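Local atomic coordinates of probable transcriptional regulator WhiB7 (Mycobacterium tuberculosis, PDB entry 7KUG), a protein that carries a [4Fe-4S] cluster and regulates transcription, probably in response to redox state, with its own gene among those up-regulated when it is overproduced. Residues C46-R49 / R50-L53; P16-P19 / C20-G23; R59-W63 / G64-G68. The protein carries 2 engineered substitutions. All coordinates share one frame; numbering follows the deposited sequence. Where two conformers were deposited one is given.

Interaction 1: C46-R49 / R50-L53. With SF4 (iron/sulfur cluster), chain E.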
loop_
_atom_site.group_PDB
_atom_site.type_symbol
_atom_site.label_atom_id
_atom_site.label_comp_id
_atom_site.label_asym_id
_atom_site.label_seq_id
_atom_site.Cartn_x
_atom_site.Cartn_y
_atom_site.Cartn_z
ATOM N N CYS A 46 -0.763 19.760 1.319
ATOM C CA CYS A 46 0.445 18.909 1.459
ATOM C C CYS A 46 1.662 19.584 0.835
ATOM O O CYS A 46 1.636 20.004 -0.316
ATOM C CB CYS A 46 0.249 17.547 0.817
ATOM S SG CYS A 46 1.694 16.508 1.108
ATOM N N PRO A 47 2.791 19.685 1.571
ATOM C CA PRO A 47 3.981 20.340 1.026
ATOM C C PRO A 47 4.642 19.595 -0.150
ATOM O O PRO A 47 5.397 20.220 -0.897
ATOM C CB PRO A 47 4.924 20.427 2.236
ATOM C CG PRO A 47 4.470 19.332 3.173
ATOM C CD PRO A 47 2.975 19.208 2.945
ATOM N N ILE A 48 4.349 18.304 -0.322
ATOM C CA ILE A 48 4.901 17.474 -1.441
ATOM C C ILE A 48 3.782 17.021 -2.394
ATOM O O ILE A 48 3.988 16.035 -3.136
ATOM C CB ILE A 48 5.710 16.281 -0.899
ATOM C CG1 ILE A 48 4.840 15.263 -0.156
ATOM C CG2 ILE A 48 6.860 16.762 -0.038
ATOM C CD1 ILE A 48 5.561 13.981 0.185
ATOM N N ARG A 49 2.646 17.720 -2.430
ATOM C CA ARG A 49 1.452 17.269 -3.190
ATOM C C ARG A 49 1.821 16.968 -4.651
ATOM O O ARG A 49 1.490 15.904 -5.158
ATOM C CB ARG A 49 0.337 18.313 -3.112
ATOM C CG ARG A 49 -0.987 17.806 -3.658
ATOM C CD ARG A 49 -1.996 18.924 -3.756
ATOM N NE ARG A 49 -1.769 19.703 -4.962
ATOM C CZ ARG A 49 -2.086 20.987 -5.105
ATOM N NH1 ARG A 49 -1.868 21.587 -6.265
ATOM N NH2 ARG A 49 -2.597 21.672 -4.092
ATOM N N ARG A 50 2.500 17.887 -5.344
ATOM C CA ARG A 50 2.764 17.698 -6.792
ATOM C C ARG A 50 3.771 16.566 -7.007
ATOM O O ARG A 50 3.654 15.884 -8.036
ATOM C CB ARG A 50 3.268 19.000 -7.405
ATOM C CG ARG A 50 2.187 20.062 -7.473
ATOM C CD ARG A 50 2.532 21.093 -8.521
ATOM N NE ARG A 50 1.381 21.935 -8.757
ATOM C CZ ARG A 50 1.132 23.042 -8.094
ATOM N NH1 ARG A 50 1.984 23.459 -7.171
ATOM N NH2 ARG A 50 0.039 23.732 -8.368
ATOM N N GLN A 51 4.715 16.401 -6.080
ATOM C CA GLN A 51 5.719 15.305 -6.120
ATOM C C GLN A 51 5.002 13.962 -5.908
ATOM O O GLN A 51 5.310 13.012 -6.652
ATOM C CB GLN A 51 6.827 15.617 -5.115
ATOM C CG GLN A 51 7.530 16.941 -5.410
ATOM C CD GLN A 51 7.094 18.081 -4.517
ATOM O OE1 GLN A 51 5.928 18.480 -4.486
ATOM N NE2 GLN A 51 8.050 18.634 -3.786
ATOM N N CYS A 52 4.059 13.900 -4.963
ATOM C CA CYS A 52 3.266 12.677 -4.653
ATOM C C CYS A 52 2.467 12.300 -5.910
ATOM O O CYS A 52 2.452 11.117 -6.308
ATOM C CB CYS A 52 2.351 12.911 -3.452
ATOM S SG CYS A 52 1.366 11.477 -2.939
ATOM N N LEU A 53 1.840 13.289 -6.550
ATOM C CA LEU A 53 1.030 13.071 -7.764
ATOM C C LEU A 53 1.939 12.514 -8.865
ATOM O O LEU A 53 1.551 11.559 -9.517
ATOM C CB LEU A 53 0.362 14.382 -8.193
ATOM C CG LEU A 53 -0.508 14.297 -9.443
ATOM C CD1 LEU A 53 -1.638 13.308 -9.247
ATOM C CD2 LEU A 53 -1.062 15.667 -9.818
HETATM FE FE1 SF4 E . 0.601 14.538 0.600
HETATM FE FE2 SF4 E . -0.227 12.138 1.541
HETATM FE FE3 SF4 E . 0.514 12.438 -1.088
HETATM FE FE4 SF4 E . -1.827 13.559 -0.164
HETATM S S1 SF4 E . -1.224 11.417 -0.237
HETATM S S2 SF4 E . -0.294 14.474 -1.421
HETATM S S3 SF4 E . -1.203 14.136 1.839
HETATM S S4 SF4 E . 1.724 12.655 0.683
#

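Interaction 2: P16-P19 / C20-G23. With SF4 (iron/sulfur cluster), chain E.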
loop_
_atom_site.group_PDB
_atom_site.type_symbol
_atom_site.label_atom_id
_atom_site.label_comp_id
_atom_site.label_asym_id
_atom_site.label_seq_id
_atom_site.Cartn_x
_atom_site.Cartn_y
_atom_site.Cartn_z
ATOM N N PRO A 16 8.097 16.843 9.428
ATOM C CA PRO A 16 7.337 17.477 8.331
ATOM C C PRO A 16 5.961 16.840 8.084
ATOM O O PRO A 16 5.888 15.949 7.256
ATOM C CB PRO A 16 8.219 17.245 7.094
ATOM C CG PRO A 16 8.895 15.932 7.399
ATOM C CD PRO A 16 9.194 16.028 8.880
ATOM N N VAL A 17 4.915 17.304 8.781
ATOM C CA VAL A 17 3.590 16.614 8.809
ATOM C C VAL A 17 3.035 16.558 7.380
ATOM O O VAL A 17 2.985 17.599 6.683
ATOM C CB VAL A 17 2.586 17.244 9.792
ATOM C CG1 VAL A 17 1.382 17.842 9.076
ATOM C CG2 VAL A 17 2.134 16.232 10.838
ATOM N N LEU A 18 2.658 15.360 6.945
ATOM C CA LEU A 18 1.801 15.179 5.752
ATOM C C LEU A 18 0.366 15.010 6.232
ATOM O O LEU A 18 0.108 14.312 7.215
ATOM C CB LEU A 18 2.298 13.980 4.947
ATOM C CG LEU A 18 3.792 13.986 4.623
ATOM C CD1 LEU A 18 4.188 12.762 3.816
ATOM C CD2 LEU A 18 4.190 15.252 3.882
ATOM N N PRO A 19 -0.613 15.630 5.538
ATOM C CA PRO A 19 -2.020 15.429 5.873
ATOM C C PRO A 19 -2.416 13.955 6.005
ATOM O O PRO A 19 -3.299 13.640 6.775
ATOM C CB PRO A 19 -2.744 16.149 4.734
ATOM C CG PRO A 19 -1.792 17.265 4.363
ATOM C CD PRO A 19 -0.411 16.649 4.494
ATOM N N CYS A 20 -1.816 13.058 5.217
ATOM C CA CYS A 20 -2.267 11.643 5.198
ATOM C C CYS A 20 -1.654 10.869 6.375
ATOM O O CYS A 20 -1.897 9.659 6.473
ATOM C CB CYS A 20 -1.970 10.999 3.852
ATOM S SG CYS A 20 -0.206 10.895 3.460
ATOM N N HIS A 21 -0.940 11.564 7.270
ATOM C CA HIS A 21 -0.533 11.055 8.609
ATOM C C HIS A 21 -1.605 11.376 9.656
ATOM O O HIS A 21 -1.425 11.007 10.821
ATOM C CB HIS A 21 0.850 11.599 8.977
ATOM C CG HIS A 21 1.915 11.063 8.084
ATOM N ND1 HIS A 21 3.057 11.782 7.769
ATOM C CD2 HIS A 21 1.995 9.902 7.394
ATOM C CE1 HIS A 21 3.804 11.075 6.944
ATOM N NE2 HIS A 21 3.177 9.910 6.706
ATOM N N VAL A 22 -2.693 12.018 9.240
ATOM C CA VAL A 22 -3.844 12.385 10.114
ATOM C C VAL A 22 -5.010 11.425 9.853
ATOM O O VAL A 22 -5.259 11.068 8.690
ATOM C CB VAL A 22 -4.248 13.851 9.878
ATOM C CG1 VAL A 22 -5.432 14.245 10.747
ATOM C CG2 VAL A 22 -3.063 14.781 10.094
ATOM N N GLY A 23 -5.693 11.003 10.916
ATOM C CA GLY A 23 -6.826 10.066 10.842
ATOM C C GLY A 23 -6.423 8.691 10.329
ATOM O O GLY A 23 -5.280 8.262 10.542
HETATM FE FE1 SF4 E . 0.601 14.538 0.600
HETATM FE FE2 SF4 E . -0.227 12.138 1.541
HETATM FE FE3 SF4 E . 0.514 12.438 -1.088
HETATM FE FE4 SF4 E . -1.827 13.559 -0.164
HETATM S S1 SF4 E . -1.224 11.417 -0.237
HETATM S S2 SF4 E . -0.294 14.474 -1.421
HETATM S S3 SF4 E . -1.203 14.136 1.839
HETATM S S4 SF4 E . 1.724 12.655 0.683
#

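Interaction 3: R59-W63 / G64-G68. With SF4 (iron/sulfur cluster), chain E.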
loop_
_atom_site.group_PDB
_atom_site.type_symbol
_atom_site.label_atom_id
_atom_site.label_comp_id
_atom_site.label_asym_id
_atom_site.label_seq_id
_atom_site.Cartn_x
_atom_site.Cartn_y
_atom_site.Cartn_z
ATOM N N ARG A 59 4.347 5.341 -11.072
ATOM C CA ARG A 59 4.144 3.953 -10.577
ATOM C C ARG A 59 2.837 3.373 -11.129
ATOM O O ARG A 59 2.626 2.157 -10.969
ATOM C CB ARG A 59 4.153 3.921 -9.050
ATOM C CG ARG A 59 5.507 4.221 -8.429
ATOM C CD ARG A 59 5.521 3.906 -6.950
ATOM N NE ARG A 59 4.383 4.497 -6.267
ATOM C CZ ARG A 59 4.355 5.723 -5.755
ATOM N NH1 ARG A 59 5.423 6.504 -5.827
ATOM N NH2 ARG A 59 3.254 6.156 -5.161
ATOM N N ALA A 60 1.966 4.202 -11.710
ATOM C CA ALA A 60 0.637 3.790 -12.215
ATOM C C ALA A 60 -0.180 3.167 -11.073
ATOM O O ALA A 60 -0.663 2.041 -11.209
ATOM C CB ALA A 60 0.806 2.842 -13.391
ATOM N N GLU A 61 -0.345 3.895 -9.966
ATOM C CA GLU A 61 -1.119 3.410 -8.797
ATOM C C GLU A 61 -2.508 3.008 -9.262
ATOM O O GLU A 61 -3.177 3.719 -10.012
ATOM C CB GLU A 61 -1.148 4.452 -7.675
ATOM C CG GLU A 61 0.199 4.644 -7.005
ATOM C CD GLU A 61 0.730 3.430 -6.259
ATOM O OE1 GLU A 61 -0.049 2.485 -6.054
ATOM O OE2 GLU A 61 1.902 3.458 -5.867
ATOM N N PRO A 62 -2.972 1.811 -8.864
ATOM C CA PRO A 62 -4.244 1.289 -9.359
ATOM C C PRO A 62 -5.499 1.943 -8.778
ATOM O O PRO A 62 -6.549 1.835 -9.366
ATOM C CB PRO A 62 -4.222 -0.183 -8.938
ATOM C CG PRO A 62 -3.233 -0.242 -7.798
ATOM C CD PRO A 62 -2.211 0.833 -8.073
ATOM N N TRP A 63 -5.367 2.536 -7.592
ATOM C CA TRP A 63 -6.500 3.148 -6.861
ATOM C C TRP A 63 -5.958 4.061 -5.773
ATOM O O TRP A 63 -4.738 4.124 -5.612
ATOM C CB TRP A 63 -7.485 2.098 -6.319
ATOM C CG TRP A 63 -7.085 1.371 -5.067
ATOM C CD1 TRP A 63 -5.834 1.003 -4.675
ATOM C CD2 TRP A 63 -7.981 0.865 -4.061
ATOM N NE1 TRP A 63 -5.886 0.327 -3.485
ATOM C CE2 TRP A 63 -7.190 0.227 -3.085
ATOM C CE3 TRP A 63 -9.370 0.905 -3.880
ATOM C CZ2 TRP A 63 -7.743 -0.379 -1.956
ATOM C CZ3 TRP A 63 -9.915 0.318 -2.756
ATOM C CH2 TRP A 63 -9.109 -0.313 -1.810
ATOM N N GLY A 64 -6.877 4.750 -5.101
ATOM C CA GLY A 64 -6.581 5.585 -3.932
ATOM C C GLY A 64 -6.385 7.036 -4.338
ATOM O O GLY A 64 -6.333 7.359 -5.563
ATOM N N VAL A 65 -6.270 7.893 -3.334
ATOM C CA VAL A 65 -6.026 9.344 -3.538
ATOM C C VAL A 65 -4.541 9.602 -3.318
ATOM O O VAL A 65 -3.998 9.276 -2.256
ATOM C CB VAL A 65 -6.934 10.208 -2.650
ATOM C CG1 VAL A 65 -6.515 11.674 -2.678
ATOM C CG2 VAL A 65 -8.386 10.044 -3.077
ATOM N N TRP A 66 -3.910 10.188 -4.318
ATOM C CA TRP A 66 -2.476 10.519 -4.308
ATOM C C TRP A 66 -2.377 11.936 -4.869
ATOM O O TRP A 66 -3.007 12.170 -5.904
ATOM C CB TRP A 66 -1.661 9.545 -5.168
ATOM C CG TRP A 66 -1.869 8.095 -4.889
ATOM C CD1 TRP A 66 -2.948 7.350 -5.263
ATOM C CD2 TRP A 66 -0.966 7.202 -4.214
ATOM N NE1 TRP A 66 -2.782 6.056 -4.857
ATOM C CE2 TRP A 66 -1.581 5.933 -4.217
ATOM C CE3 TRP A 66 0.291 7.344 -3.625
ATOM C CZ2 TRP A 66 -0.975 4.815 -3.636
ATOM C CZ3 TRP A 66 0.897 6.240 -3.064
ATOM C CH2 TRP A 66 0.263 4.999 -3.065
ATOM N N GLY A 67 -1.606 12.815 -4.226
ATOM C CA GLY A 67 -1.398 14.185 -4.720
ATOM C C GLY A 67 -2.724 14.892 -4.950
ATOM O O GLY A 67 -2.803 15.714 -5.876
ATOM N N GLY A 68 -3.751 14.533 -4.165
ATOM C CA GLY A 68 -5.081 15.168 -4.186
ATOM C C GLY A 68 -5.888 14.784 -5.406
ATOM O O GLY A 68 -6.855 15.490 -5.715
HETATM FE FE1 SF4 E . 0.601 14.538 0.600
HETATM FE FE2 SF4 E . -0.227 12.138 1.541
HETATM FE FE3 SF4 E . 0.514 12.438 -1.088
HETATM FE FE4 SF4 E . -1.827 13.559 -0.164
HETATM S S1 SF4 E . -1.224 11.417 -0.237
HETATM S S2 SF4 E . -0.294 14.474 -1.421
HETATM S S3 SF4 E . -1.203 14.136 1.839
HETATM S S4 SF4 E . 1.724 12.655 0.683
#

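Interaction 1: C46-R49 / R50-L53
R49 and R50 begin helix 49-59, and their guanidinium groups, two like charges, come close beside its first turn. The R49 side chain starts at CB, next to the backbone N of R50. CG passes 4.1 Å from cluster sulfur S2. The chain then bends at chi3 (81°), which turns the guanidinium off toward the preceding loop. There NH2 donates to V44 O, which holds the group. NH1 sits over one face of the R50 guanidinium, near its rim, and lies 3.6 Å from R50 NH2. The two planes are 67° apart.

I48 is the N-cap. Its O accepts C52 N at 2.8 Å, and R49 O accepts L53 N at 3.0 Å.

C46 SG binds iron FE1 at 2.3 Å, and C52 SG binds iron FE3. With its sulfur anti to the backbone N (chi1 -178°), C52 reaches from the first turn of the helix to the cluster. C20 and C43, the latter at the end of helix 33-43, complete the set of four cysteines. The type I turn from C46 to R49 also brings I48 N to C46 SG, in a 3.5 Å hydrogen bond. That N-H probably draws off some thiolate charge.

Interaction 2: P16-P19 / C20-G23
L18 and H21 lie side by side and point the same way. L18 CD1 is 3.6 Å from H21 CE1. The same methyl is 4.0 Å from cluster sulfur S4, so it lies between the imidazole and the cluster. P19 presents its ring to the cluster as well, with CD 3.7 Å from sulfur S3. C20 SG binds iron FE2 at 2.3 Å. Its chi1 of 63° sets the sulfur between the backbone N and the carbonyl carbon, on the cluster side of the turn.

Two backbone bonds tighten this part into a short 3-10 turn. H21 N donates to L18 O at 2.9 Å, and V22 N donates to P19 O at 3.0 Å. V22 CB closes in on P19 O at 3.3 Å.

The ends are looser. P16 is poorly ordered, and V17 and G23 are exposed. V22 is exposed too, although its N and CB meet P19 O. H21 is only partly exposed. Its NE2 is hydrogen-bonded to the backbone of a different protein in the assembly, which also packs on L18 and C20.

The whole stretch precedes helix 33-43. L18 and P19 pack on C46, and P19 also on S45, in the loop between helices 33-43 and 49-59. C20 packs on W28.

Interaction 3: R59-W63 / G64-G68
E61 and W66 stack across the turn that follows helix 49-59. E61 CG lies 3.7 Å from the centroid of the W66 six-membered ring, 19° off the normal, in a CH-pi contact. The carboxylate lies over the rim of that ring, by CZ2 and CH2, and is nearly parallel to it, with planes 14° apart. E61 CD is 3.4 Å from W66 CZ2. The E61 chain bends at chi2 (-65°), which lays the acid flat against the indole. Elsewhere the W66 ring meets F71 edge-to-face.

Charge pairing holds the acid in place. R59 grips E61 OE2 side-on with two nitrogens, NE at 2.7 Å and NH2 at 3.1 Å. The NE bond uses the anti lone pair of OE2. R59 NH2 also reaches W66 CZ3 at 3.2 Å, and the indole lies at the edge of the guanidinium. A basic side chain of another protein forms a second salt bridge with OE2, so this negative charge is shared.

The segment 64-68 reads G-V-W-G-G, the turn sequence characteristic of WhiB-like proteins. It leads strand 65-66 into the antiparallel strand 69-72. G64, G67 and G68 all have positive phi. Just upstream, A60 is the C-prime residue of a Schellman motif that ends helix 49-59.

One hydrogen bond ties the indole to the backbone before it. W66 NE1 donates to W63 O at 2.9 Å, nearly straight and in the ring plane. The W63 ring meets that of F29, and its NE1 bonds to the backbone of the other protein.

Cluster packing comes from the glycine turn, where G67 CA lies 3.5 Å from sulfur S2.

From the N terminus the contacts come in series, and none nests in or crosses another. Interaction 2 is a tight turn ahead of helix 33-43. Interaction 1 follows that helix and opens helix 49-59. Interaction 3 closes the turn from the end of helix 49-59 into strand 65-66. Interactions 1 and 2 touch where C46 and I48 pack on L18 and P19. Interactions 1 and 3 touch where C52, R49 and L53 pack on the G67 turn. Interactions 2 and 3 do not meet; their nearest atoms are about 7 Å apart. The cluster touches all three, joining the N-terminal loop, helix 33-43 through C43, helix 49-59 and the sheet.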